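Local coordinates for FAD-binding PCMH-type domain-containing protein (Gibberella zeae, PDB 6YJO) that carries covalently bound FAD and probably acts as an oxidoreductase that oxidises oligosaccharides, at residues 121-126 / 135-140; 97-102 / 166-171; 188-193 / 228-233. All coordinates share one frame; numbering follows the deposited sequence.

Overall arrangement
Contact 2 holds the FAD, contact 1 reaches it through Ala138 and contact 3 lies one layer behind; their centres are 10 to 14 Å apart. Along the chain, contact 1 (121-126 / 135-140) is nested inside the loop closed by contact 2 (97-102 / 166-171), and contact 3 (188-193 / 228-233) follows in series. Contacts 1 and 3 share an antiparallel sheet in which strands 133-137 and 226-236 are neighbours. Helix 167-171 of contact 2 packs on that sheet through Ile167 and Ala171, which meet Leu230 and Phe232. Ala138 and Ala140 of contact 1 are linked to Ser99 and Ile167 of contact 2, so the cofactor-binding loop and helix are tied to the sheet.

Contact 1: 121-126 / 135-140; sequences DAMDTV and TVQAGA
Thr125 and Gln137 hold each other twice. The backbone N of Thr125 donates to Gln137 OE1 at 2.8 Å, in the plane of the amide and on a lone pair, while Gln137 N returns a bond to Thr125 O at 3.0 Å that is nearly straight (166°). Thr125 OG1 also lies 2.9 Å from Gln137 OE1, the two side chains running alongside each other. Gln137 has CG anti to its carbonyl carbon (chi1 -80°), and the extended chain beyond carries the amide across to the backbone of Thr125. Gly139 N reaches Met123 O at 2.7 Å, almost in line with the carbonyl but bent at the hydrogen (130°). The Met123 methyl CE approaches Gln137 NE2, the side chains crossing at roughly a right angle. Asp124 lays its CB 3.6 Å from Ala140 CA and turns its carboxylate away to a salt bridge with Arg336. Farther out, Val126 CG1 meets Val136 CG2 at 4.1 Å, on a face covered by helix 142-152. Here an antiparallel beta hairpin, strands 126-128 and 133-137, runs into a type I turn from Gln137 to Ala140 that brings Ala138 against the FAD.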
# COMPACT_ATOMS: atom_id res chain seq x y z
N ASP A 121 -13.18 10.98 -0.99
CA ASP A 121 -12.92 10.80 -2.41
C ASP A 121 -13.18 12.08 -3.21
O ASP A 121 -12.55 12.29 -4.25
CB ASP A 121 -13.79 9.65 -2.94
CG ASP A 121 -13.62 9.42 -4.43
OD1 ASP A 121 -12.59 9.84 -5.00
OD2 ASP A 121 -14.52 8.80 -5.04
N ALA A 122 -14.10 12.93 -2.76
CA ALA A 122 -14.43 14.15 -3.48
C ALA A 122 -13.38 15.25 -3.31
O ALA A 122 -13.41 16.23 -4.06
CB ALA A 122 -15.80 14.68 -3.04
N MET A 123 -12.46 15.10 -2.37
CA MET A 123 -11.38 16.07 -2.15
C MET A 123 -10.12 15.51 -2.80
O MET A 123 -9.40 14.71 -2.20
CB MET A 123 -11.19 16.33 -0.66
CG MET A 123 -12.43 16.87 0.04
SD MET A 123 -12.28 16.93 1.84
CE MET A 123 -10.75 17.85 2.03
N ASP A 124 -9.86 15.92 -4.05
CA ASP A 124 -8.77 15.35 -4.83
C ASP A 124 -7.92 16.41 -5.52
O ASP A 124 -7.24 16.10 -6.51
CB ASP A 124 -9.32 14.36 -5.87
CG ASP A 124 -10.19 15.04 -6.92
OD1 ASP A 124 -10.35 16.27 -6.86
OD2 ASP A 124 -10.71 14.32 -7.80
N THR A 125 -7.92 17.65 -5.03
CA THR A 125 -7.17 18.70 -5.70
C THR A 125 -5.67 18.53 -5.48
O THR A 125 -5.22 18.40 -4.34
CB THR A 125 -7.63 20.08 -5.21
OG1 THR A 125 -9.03 20.24 -5.45
CG2 THR A 125 -6.86 21.19 -5.91
N VAL A 126 -4.91 18.51 -6.57
CA VAL A 126 -3.45 18.49 -6.54
C VAL A 126 -2.95 19.91 -6.80
O VAL A 126 -3.55 20.65 -7.58
CB VAL A 126 -2.87 17.51 -7.58
CG1 VAL A 126 -1.34 17.53 -7.53
CG2 VAL A 126 -3.40 16.10 -7.35
N THR A 135 0.87 19.88 -2.58
CA THR A 135 -0.25 19.60 -1.69
C THR A 135 -1.24 18.72 -2.46
O THR A 135 -1.73 19.12 -3.52
CB THR A 135 -0.94 20.89 -1.23
OG1 THR A 135 -2.09 21.14 -2.04
CG2 THR A 135 -0.00 22.09 -1.32
N VAL A 136 -1.53 17.55 -1.91
CA VAL A 136 -2.44 16.59 -2.53
C VAL A 136 -3.56 16.30 -1.53
O VAL A 136 -3.31 15.76 -0.45
CB VAL A 136 -1.72 15.30 -2.94
CG1 VAL A 136 -2.72 14.27 -3.43
CG2 VAL A 136 -0.67 15.59 -4.01
N GLN A 137 -4.79 16.65 -1.91
CA GLN A 137 -5.93 16.41 -1.03
C GLN A 137 -6.11 14.91 -0.83
O GLN A 137 -5.77 14.09 -1.70
CB GLN A 137 -7.19 17.04 -1.61
CG GLN A 137 -7.28 18.54 -1.35
CD GLN A 137 -8.60 19.14 -1.77
OE1 GLN A 137 -9.08 18.92 -2.88
NE2 GLN A 137 -9.20 19.91 -0.87
N ALA A 138 -6.64 14.54 0.34
CA ALA A 138 -6.59 13.16 0.80
C ALA A 138 -7.37 12.19 -0.08
O ALA A 138 -7.18 10.98 0.06
CB ALA A 138 -7.12 13.11 2.24
N GLY A 139 -8.21 12.68 -0.98
CA GLY A 139 -9.01 11.83 -1.83
C GLY A 139 -8.45 11.58 -3.21
O GLY A 139 -9.03 10.79 -3.96
N ALA A 140 -7.35 12.23 -3.58
CA ALA A 140 -6.77 12.01 -4.89
C ALA A 140 -6.33 10.56 -5.04
O ALA A 140 -5.78 9.95 -4.11
CB ALA A 140 -5.58 12.94 -5.12

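Contact 2: 97-102 / 166-171; sequences AKSGGH and GIAGHA. With FAD (flavin-adenine dinucleotide), chain C.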
# COMPACT_ATOMS: atom_id res chain seq x y z
N ALA A 97 -12.18 6.60 7.82
CA ALA A 97 -12.02 7.35 6.58
C ALA A 97 -11.74 6.38 5.44
O ALA A 97 -10.98 5.42 5.60
CB ALA A 97 -10.90 8.38 6.69
N LYS A 98 -12.36 6.64 4.30
CA LYS A 98 -12.10 5.90 3.07
C LYS A 98 -11.74 6.89 1.97
O LYS A 98 -12.49 7.84 1.71
CB LYS A 98 -13.32 5.07 2.65
CG LYS A 98 -13.07 4.17 1.45
CD LYS A 98 -14.10 4.36 0.35
CE LYS A 98 -15.42 3.67 0.67
NZ LYS A 98 -16.51 4.15 -0.22
N SER A 99 -10.59 6.66 1.32
CA SER A 99 -10.12 7.52 0.24
C SER A 99 -10.32 6.84 -1.11
O SER A 99 -11.23 7.19 -1.87
CB SER A 99 -8.65 7.89 0.45
OG SER A 99 -8.08 8.45 -0.72
N GLY A 100 -9.47 5.86 -1.41
CA GLY A 100 -9.59 5.11 -2.65
C GLY A 100 -10.44 3.87 -2.51
O GLY A 100 -11.09 3.44 -3.47
N GLY A 101 -10.45 3.28 -1.32
CA GLY A 101 -11.24 2.09 -1.06
C GLY A 101 -10.55 0.78 -1.37
O GLY A 101 -11.22 -0.26 -1.37
N HIS A 102 -9.24 0.79 -1.64
CA HIS A 102 -8.55 -0.43 -2.04
C HIS A 102 -8.10 -1.29 -0.88
O HIS A 102 -7.38 -2.26 -1.10
CB HIS A 102 -7.33 -0.08 -2.90
CG HIS A 102 -7.60 -0.14 -4.37
ND1 HIS A 102 -7.38 -1.27 -5.14
CD2 HIS A 102 -8.12 0.79 -5.21
CE1 HIS A 102 -7.72 -1.02 -6.39
NE2 HIS A 102 -8.18 0.22 -6.46
N GLY A 166 -6.13 5.09 -3.55
CA GLY A 166 -6.20 6.40 -2.94
C GLY A 166 -4.88 6.79 -2.29
O GLY A 166 -4.15 5.96 -1.76
N ILE A 167 -4.57 8.09 -2.35
CA ILE A 167 -3.28 8.57 -1.86
C ILE A 167 -3.19 8.41 -0.35
O ILE A 167 -2.11 8.10 0.18
CB ILE A 167 -3.06 10.03 -2.29
CG1 ILE A 167 -1.63 10.49 -1.95
CG2 ILE A 167 -4.06 10.96 -1.63
CD1 ILE A 167 -0.54 9.72 -2.69
N ALA A 168 -4.29 8.62 0.36
CA ALA A 168 -4.26 8.61 1.82
C ALA A 168 -3.84 7.24 2.35
O ALA A 168 -2.83 7.11 3.05
CB ALA A 168 -5.62 9.01 2.38
N GLY A 169 -4.61 6.20 2.01
CA GLY A 169 -4.27 4.87 2.48
C GLY A 169 -2.92 4.38 1.99
O GLY A 169 -2.21 3.67 2.70
N HIS A 170 -2.56 4.77 0.76
CA HIS A 170 -1.29 4.33 0.18
C HIS A 170 -0.10 4.90 0.95
O HIS A 170 0.81 4.16 1.34
CB HIS A 170 -1.26 4.76 -1.28
CG HIS A 170 -0.17 4.12 -2.09
ND1 HIS A 170 -0.12 2.76 -2.32
CD2 HIS A 170 0.89 4.65 -2.74
CE1 HIS A 170 0.93 2.48 -3.07
NE2 HIS A 170 1.56 3.61 -3.33
N ALA A 171 -0.10 6.21 1.20
CA ALA A 171 1.06 6.86 1.80
C ALA A 171 1.12 6.65 3.31
O ALA A 171 2.21 6.49 3.87
CB ALA A 171 1.05 8.35 1.48
PA FAD C . -8.93 2.83 1.64
O1A FAD C . -9.74 1.62 1.90
O2A FAD C . -9.77 4.08 1.31
O5B FAD C . -7.96 3.13 2.84
C5B FAD C . -7.13 2.09 3.41
C4B FAD C . -6.75 2.48 4.82
O4B FAD C . -6.41 3.88 4.85
C3B FAD C . -7.86 2.29 5.85
O3B FAD C . -7.32 1.93 7.11
C2B FAD C . -8.51 3.67 5.88
O2B FAD C . -9.18 3.92 7.11
C1B FAD C . -7.28 4.56 5.74
N9A FAD C . -7.56 5.89 5.21
C8A FAD C . -8.06 6.21 3.97
N7A FAD C . -8.22 7.50 3.77
C5A FAD C . -7.81 8.07 4.97
C6A FAD C . -7.74 9.40 5.41
N6A FAD C . -8.09 10.45 4.67
N1A FAD C . -7.28 9.62 6.66
C2A FAD C . -6.92 8.58 7.41
N3A FAD C . -6.94 7.28 7.10
C4A FAD C . -7.41 7.09 5.86
N1 FAD C . 0.28 -1.15 -2.57
C2 FAD C . 1.61 -1.01 -2.85
O2 FAD C . 2.44 -0.76 -1.97
N3 FAD C . 2.05 -1.14 -4.16
C4 FAD C . 1.26 -1.42 -5.26
O4 FAD C . 1.77 -1.51 -6.38
C4X FAD C . -0.15 -1.56 -4.95
N5 FAD C . -0.97 -1.82 -5.93
C5X FAD C . -2.31 -1.95 -5.63
C6 FAD C . -3.21 -2.26 -6.65
C7 FAD C . -4.57 -2.38 -6.40
C7M FAD C . -5.50 -2.69 -7.55
C8 FAD C . -5.05 -2.26 -5.09
C8M FAD C . -6.51 -2.39 -4.78
C9 FAD C . -4.16 -1.98 -4.06
C9A FAD C . -2.80 -1.83 -4.32
N10 FAD C . -1.88 -1.54 -3.29
C10 FAD C . -0.54 -1.41 -3.57
C1' FAD C . -2.31 -1.43 -1.90
C2' FAD C . -2.60 0.00 -1.45
O2' FAD C . -1.38 0.68 -1.19
C3' FAD C . -3.43 -0.05 -0.16
O3' FAD C . -4.58 -0.84 -0.41
C4' FAD C . -3.87 1.31 0.36
O4' FAD C . -3.73 1.37 1.78
C5' FAD C . -5.31 1.59 -0.02
O5' FAD C . -5.58 3.00 0.16
P FAD C . -6.95 3.61 -0.29
O1P FAD C . -7.12 5.00 0.33
O2P FAD C . -7.08 3.52 -1.76
O3P FAD C . -7.96 2.58 0.42
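Gly100 and Gly166 pass with their CA atoms only 3.6 Å apart, yet no hydrogen bond joins the two segments directly; the FAD pyrophosphate does that work. Its O1P takes Gly100 N from one side of the contact, in a nearly straight bond (172°), and Gly169 N from the other at 3.2 Å. O2P is held by Gly166 N at 2.6 Å, with a weak contribution from His102 N, and O2A sits between the N-H groups of Ser99 and Gly101. This is the glycine-rich phosphate-binding loop of the PCMH-type FAD domain. It faces the start of helix 167-171, where Gly166 is the N-cap residue, so the helix end would probably add to the attraction for the phosphates. Having no side chains, the two glycines let the backbones come this close. Ser99 places OG 3.6 Å from Gly166 CA and hydrogen-bonds through it to Ala138 O, while its CB packs on Ala168 CB. The adenine is sandwiched between methyl groups, Ala97 CB 3.6 Å from C5A over one face and Ala168 CB 3.5 Å from the same atom over the other. Toward the flavin, His102 ND1 is covalently bound to C8M (1.5 Å), one of two covalent links, the second being to Cys162. A chi1 of -167°, CG anti to the backbone N, carries the His170 ring to the ribityl chain, where ND1 and O2' hydrogen-bond at 2.7 Å, either possibly donating.

Contact 3: 188-193 / 228-233; sequences DTFLGA and AELGFQ
Gly231 O is approached by several groups of segment 188-193. Leu191 N gives it an almost straight hydrogen bond of 2.8 Å (174°), arriving well above the carbonyl plane, and Phe190 adds a CA-H...O contact, its CD1 also coming close to this oxygen. On its N-H side, Gly231 donates to Gly192 O at 2.7 Å, nearly in line with that carbonyl. Two residues, Leu191 and Gly192, thus stand against the single Gly231: a beta bulge between the flanking pairs Phe190 with Phe232 and Ala193 with Leu230. Before the bulge, Thr189 O lies in reach of both Gln233 N, a hydrogen bond of 2.9 Å, and the CA-H of Phe232.

The face bearing Phe190, Ala193, Leu230 and Phe232 is apolar. Phe190 has CG anti to its backbone N (chi1 -179°), which swings the ring along the sheet toward strand 228-233. Its edge is directed at the face of Phe232 in an offset edge-to-face pair, with centroids 5.9 Å apart and planes at 71°. Phe190 CE1 also touches Leu230 CD2 at 3.8 Å, the two side chains crossing at about a right angle, while Gly192 N lies over the centre of one face of the Phe190 ring. Thr189 OG1, bonded to Thr186 O, comes 3.7 Å from Phe232 CD1. Leu230 and Phe232 also meet Ile167 and Ala171 of helix 167-171. On the other side, Leu191 lays CD1 over the Phe232 backbone and beside Gln233 OE1, whose amide NE2 is bonded to Asp131 O.

Polar backbone groups are therefore paired across the bulge despite the extra residue, whereas the Phe190 face is held by apolar contacts: Phe190 packs across the strands, and Leu230 and Phe232 join the sheet to the FAD-binding helix.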
# COMPACT_ATOMS: atom_id res chain seq x y z
N ASP A 188 8.35 8.28 2.20
CA ASP A 188 9.69 8.83 2.34
C ASP A 188 9.76 10.26 1.83
O ASP A 188 10.61 11.03 2.28
CB ASP A 188 10.70 7.95 1.61
CG ASP A 188 10.90 6.60 2.27
OD1 ASP A 188 10.56 6.46 3.47
OD2 ASP A 188 11.40 5.67 1.60
N THR A 189 8.86 10.63 0.92
CA THR A 189 8.77 12.00 0.42
C THR A 189 7.70 12.80 1.14
O THR A 189 7.35 13.90 0.70
CB THR A 189 8.49 11.98 -1.09
OG1 THR A 189 7.17 11.48 -1.33
CG2 THR A 189 9.49 11.10 -1.81
N PHE A 190 7.18 12.28 2.25
CA PHE A 190 6.07 12.90 2.97
C PHE A 190 6.57 14.06 3.83
O PHE A 190 7.50 13.90 4.62
CB PHE A 190 5.38 11.84 3.85
CG PHE A 190 4.20 12.36 4.61
CD1 PHE A 190 2.98 12.59 3.98
CD2 PHE A 190 4.29 12.61 5.98
CE1 PHE A 190 1.90 13.06 4.69
CE2 PHE A 190 3.20 13.08 6.69
CZ PHE A 190 2.01 13.31 6.04
N LEU A 191 5.96 15.23 3.66
CA LEU A 191 6.31 16.43 4.41
C LEU A 191 5.42 16.66 5.62
O LEU A 191 5.91 16.99 6.70
CB LEU A 191 6.24 17.67 3.50
CG LEU A 191 7.21 17.77 2.31
CD1 LEU A 191 6.90 19.02 1.49
CD2 LEU A 191 8.65 17.81 2.78
N GLY A 192 4.11 16.49 5.45
CA GLY A 192 3.16 16.72 6.52
C GLY A 192 1.75 16.64 5.96
O GLY A 192 1.54 16.45 4.76
N ALA A 193 0.79 16.78 6.87
CA ALA A 193 -0.61 16.67 6.48
C ALA A 193 -1.51 17.44 7.44
O ALA A 193 -1.33 17.38 8.65
CB ALA A 193 -1.06 15.21 6.43
N ALA A 228 -6.79 15.19 5.62
CA ALA A 228 -7.50 15.89 4.56
C ALA A 228 -6.61 16.36 3.42
O ALA A 228 -7.08 16.49 2.29
CB ALA A 228 -8.24 17.11 5.13
N GLU A 229 -5.33 16.61 3.69
CA GLU A 229 -4.39 17.06 2.68
C GLU A 229 -3.00 16.56 3.06
O GLU A 229 -2.58 16.76 4.20
CB GLU A 229 -4.40 18.59 2.56
CG GLU A 229 -3.69 19.15 1.35
CD GLU A 229 -3.91 20.65 1.18
OE1 GLU A 229 -5.04 21.06 0.86
OE2 GLU A 229 -2.94 21.41 1.36
N LEU A 230 -2.32 15.91 2.13
CA LEU A 230 -0.96 15.42 2.34
C LEU A 230 0.02 16.27 1.54
O LEU A 230 -0.31 16.75 0.45
CB LEU A 230 -0.82 13.95 1.93
CG LEU A 230 -1.71 12.92 2.64
CD1 LEU A 230 -3.05 12.76 1.92
CD2 LEU A 230 -1.01 11.57 2.78
N GLY A 231 1.21 16.46 2.09
CA GLY A 231 2.28 17.20 1.43
C GLY A 231 3.43 16.25 1.11
O GLY A 231 3.74 15.37 1.91
N PHE A 232 4.01 16.43 -0.07
CA PHE A 232 5.16 15.64 -0.51
C PHE A 232 6.15 16.52 -1.26
O PHE A 232 5.77 17.54 -1.85
CB PHE A 232 4.75 14.49 -1.44
CG PHE A 232 3.59 13.67 -0.95
CD1 PHE A 232 3.81 12.51 -0.21
CD2 PHE A 232 2.29 14.03 -1.25
CE1 PHE A 232 2.75 11.75 0.23
CE2 PHE A 232 1.23 13.27 -0.81
CZ PHE A 232 1.46 12.13 -0.07
N GLN A 233 7.41 16.10 -1.25
CA GLN A 233 8.47 16.72 -2.05
C GLN A 233 8.64 15.89 -3.32
O GLN A 233 9.08 14.74 -3.26
CB GLN A 233 9.77 16.80 -1.25
CG GLN A 233 10.84 17.68 -1.88
CD GLN A 233 10.45 19.15 -1.90
OE1 GLN A 233 9.83 19.65 -0.96
NE2 GLN A 233 10.79 19.84 -2.98